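Local coordinates for protein MymaA.19257.a.B3 (Mycobacterium marinum, PDB 6Q10) that is of unknown function but belongs to the LytR_C family, a probably membrane-anchored Rv2700 ortholog represented here by its soluble domain, at residues Lys52-Thr57 / Trp92-Cys97. Numbering follows the deposited sequence.
Sequences KDLGFT and WLVAPC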
loop_
_atom_site.group_PDB
_atom_site.type_symbol
_atom_site.label_atom_id
_atom_site.label_comp_id
_atom_site.label_asym_id
_atom_site.label_seq_id
_atom_site.Cartn_x
_atom_site.Cartn_y
_atom_site.Cartn_z
ATOM N N LYS A 52 9.808 5.835 -1.100
ATOM C CA LYS A 52 11.234 5.735 -0.791
ATOM C C LYS A 52 11.618 6.696 0.326
ATOM O O LYS A 52 12.356 6.327 1.248
ATOM C CB LYS A 52 12.062 6.010 -2.050
ATOM C CG LYS A 52 13.543 5.687 -1.858
ATOM C CD LYS A 52 14.337 5.965 -3.117
ATOM C CE LYS A 52 15.819 5.685 -2.911
ATOM N NZ LYS A 52 16.493 5.517 -4.228
ATOM N N ASP A 53 11.101 7.927 0.280
ATOM C CA ASP A 53 11.445 8.910 1.303
ATOM C C ASP A 53 10.979 8.483 2.690
ATOM O O ASP A 53 11.606 8.867 3.691
ATOM C CB ASP A 53 10.841 10.268 0.950
ATOM C CG ASP A 53 11.499 10.898 -0.252
ATOM O OD1 ASP A 53 12.609 10.451 -0.606
ATOM O OD2 ASP A 53 10.922 11.847 -0.819
ATOM N N LEU A 54 9.886 7.713 2.771
ATOM C CA LEU A 54 9.388 7.189 4.039
ATOM C C LEU A 54 10.191 6.006 4.548
ATOM O O LEU A 54 10.018 5.603 5.702
ATOM C CB LEU A 54 7.922 6.750 3.910
ATOM C CG LEU A 54 6.899 7.837 3.627
ATOM C CD1 LEU A 54 5.617 7.141 3.284
ATOM C CD2 LEU A 54 6.732 8.765 4.826
ATOM N N GLY A 55 11.042 5.418 3.723
ATOM C CA GLY A 55 11.825 4.287 4.156
ATOM C C GLY A 55 11.530 2.990 3.443
ATOM O O GLY A 55 12.185 1.990 3.758
ATOM N N PHE A 56 10.569 2.954 2.510
ATOM C CA PHE A 56 10.339 1.747 1.717
ATOM C C PHE A 56 11.524 1.532 0.789
ATOM O O PHE A 56 12.018 2.478 0.189
ATOM C CB PHE A 56 9.069 1.858 0.871
ATOM C CG PHE A 56 7.777 1.769 1.656
ATOM C CD1 PHE A 56 7.284 2.885 2.338
ATOM C CD2 PHE A 56 7.028 0.592 1.663
ATOM C CE1 PHE A 56 6.071 2.796 3.043
ATOM C CE2 PHE A 56 5.819 0.526 2.377
ATOM C CZ PHE A 56 5.349 1.627 3.034
ATOM N N THR A 57 11.980 0.286 0.678
ATOM C CA THR A 57 12.953 -0.047 -0.351
ATOM C C THR A 57 12.464 0.502 -1.674
ATOM O O THR A 57 11.283 0.385 -1.990
ATOM C CB THR A 57 13.132 -1.555 -0.424
ATOM O OG1 THR A 57 13.552 -2.013 0.865
ATOM C CG2 THR A 57 14.189 -1.908 -1.455
ATOM N N TRP A 92 -0.767 -0.210 3.046
ATOM C CA TRP A 92 -2.126 0.222 3.364
ATOM C C TRP A 92 -2.166 1.312 4.427
ATOM O O TRP A 92 -3.137 2.068 4.498
ATOM C CB TRP A 92 -2.924 -1.026 3.798
ATOM C CG TRP A 92 -4.411 -0.916 3.815
ATOM C CD1 TRP A 92 -5.212 -0.270 2.924
ATOM C CD2 TRP A 92 -5.273 -1.520 4.783
ATOM N NE1 TRP A 92 -6.540 -0.451 3.282
ATOM C CE2 TRP A 92 -6.592 -1.197 4.434
ATOM C CE3 TRP A 92 -5.040 -2.277 5.933
ATOM C CZ2 TRP A 92 -7.689 -1.631 5.195
ATOM C CZ3 TRP A 92 -6.133 -2.712 6.677
ATOM C CH2 TRP A 92 -7.426 -2.389 6.294
ATOM N N LEU A 93 -1.130 1.399 5.270
ATOM C CA LEU A 93 -1.039 2.494 6.227
ATOM C C LEU A 93 -1.032 3.848 5.537
ATOM O O LEU A 93 -1.633 4.807 6.030
ATOM C CB LEU A 93 0.244 2.346 7.050
ATOM C CG LEU A 93 0.244 1.144 7.974
ATOM C CD1 LEU A 93 1.673 0.969 8.505
ATOM C CD2 LEU A 93 -0.741 1.329 9.145
ATOM N N VAL A 94 -0.308 3.959 4.414
ATOM C CA VAL A 94 -0.147 5.247 3.755
ATOM C C VAL A 94 -1.069 5.383 2.546
ATOM O O VAL A 94 -1.187 6.487 1.998
ATOM C CB VAL A 94 1.327 5.502 3.381
ATOM C CG1 VAL A 94 2.161 5.663 4.679
ATOM C CG2 VAL A 94 1.902 4.364 2.514
ATOM N N ALA A 95 -1.754 4.313 2.147
ATOM C CA ALA A 95 -2.805 4.379 1.122
ATOM C C ALA A 95 -4.064 3.720 1.677
ATOM O O ALA A 95 -4.532 2.696 1.167
ATOM C CB ALA A 95 -2.343 3.688 -0.159
ATOM N N PRO A 96 -4.630 4.269 2.753
ATOM C CA PRO A 96 -5.648 3.522 3.502
ATOM C C PRO A 96 -6.984 3.396 2.806
ATOM O O PRO A 96 -7.827 2.609 3.280
ATOM C CB PRO A 96 -5.783 4.335 4.803
ATOM C CG PRO A 96 -5.386 5.755 4.400
ATOM C CD PRO A 96 -4.243 5.521 3.418
ATOM N N CYS A 97 -7.248 4.163 1.744
ATOM C CA CYS A 97 -8.570 4.118 1.130
ATOM C C CYS A 97 -8.557 3.348 -0.180
ATOM O O CYS A 97 -9.488 3.465 -0.979
ATOM C CB CYS A 97 -9.122 5.532 0.975
ATOM S SG CYS A 97 -9.357 6.269 2.654
#
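Leu54 and Val94, whose CA atoms stand 9.7 Å apart, mark where the C-terminal parts of helices 43-54 and 85-94 come near each other in the mixed alpha/beta fold of this LytR_C-family domain, bridged by a few apolar side chains. The first helix stops in a Schellman motif: Gly55 takes positive phi (115°), where a CB would press on the carbonyl O of Leu54, and one of the motif's two bonds back into the last turn runs from Gly55 N to Lys52 O, 2.9 Å. Leu54 and Phe56, flanking that turn, both point at Val94.

The branched valine serves them with separate methyls. Its rotation (chi1 -67°) sets CG1 beside the backbone N, where it meets Leu54 CD1 at 4.0 Å, and turns CG2 to Phe56. Leucine suits its place because its flexible, branched chain carries CD1 across to an apolar partner; no hydrogen bond links the segments. Phe56, long enough to span the gap, approaches obliquely with the far end of its ring. Leu51 of helix 43-54 also touches Val94, and Ile127 and Leu131 carry the cluster on to helix 125-132. Beyond Val94 the chain leads through Pro96 to Cys97, disulfide-bonded to Cys155. The looser methyl contact is Phe56 CZ to Val94 CG2, 4.4 Å.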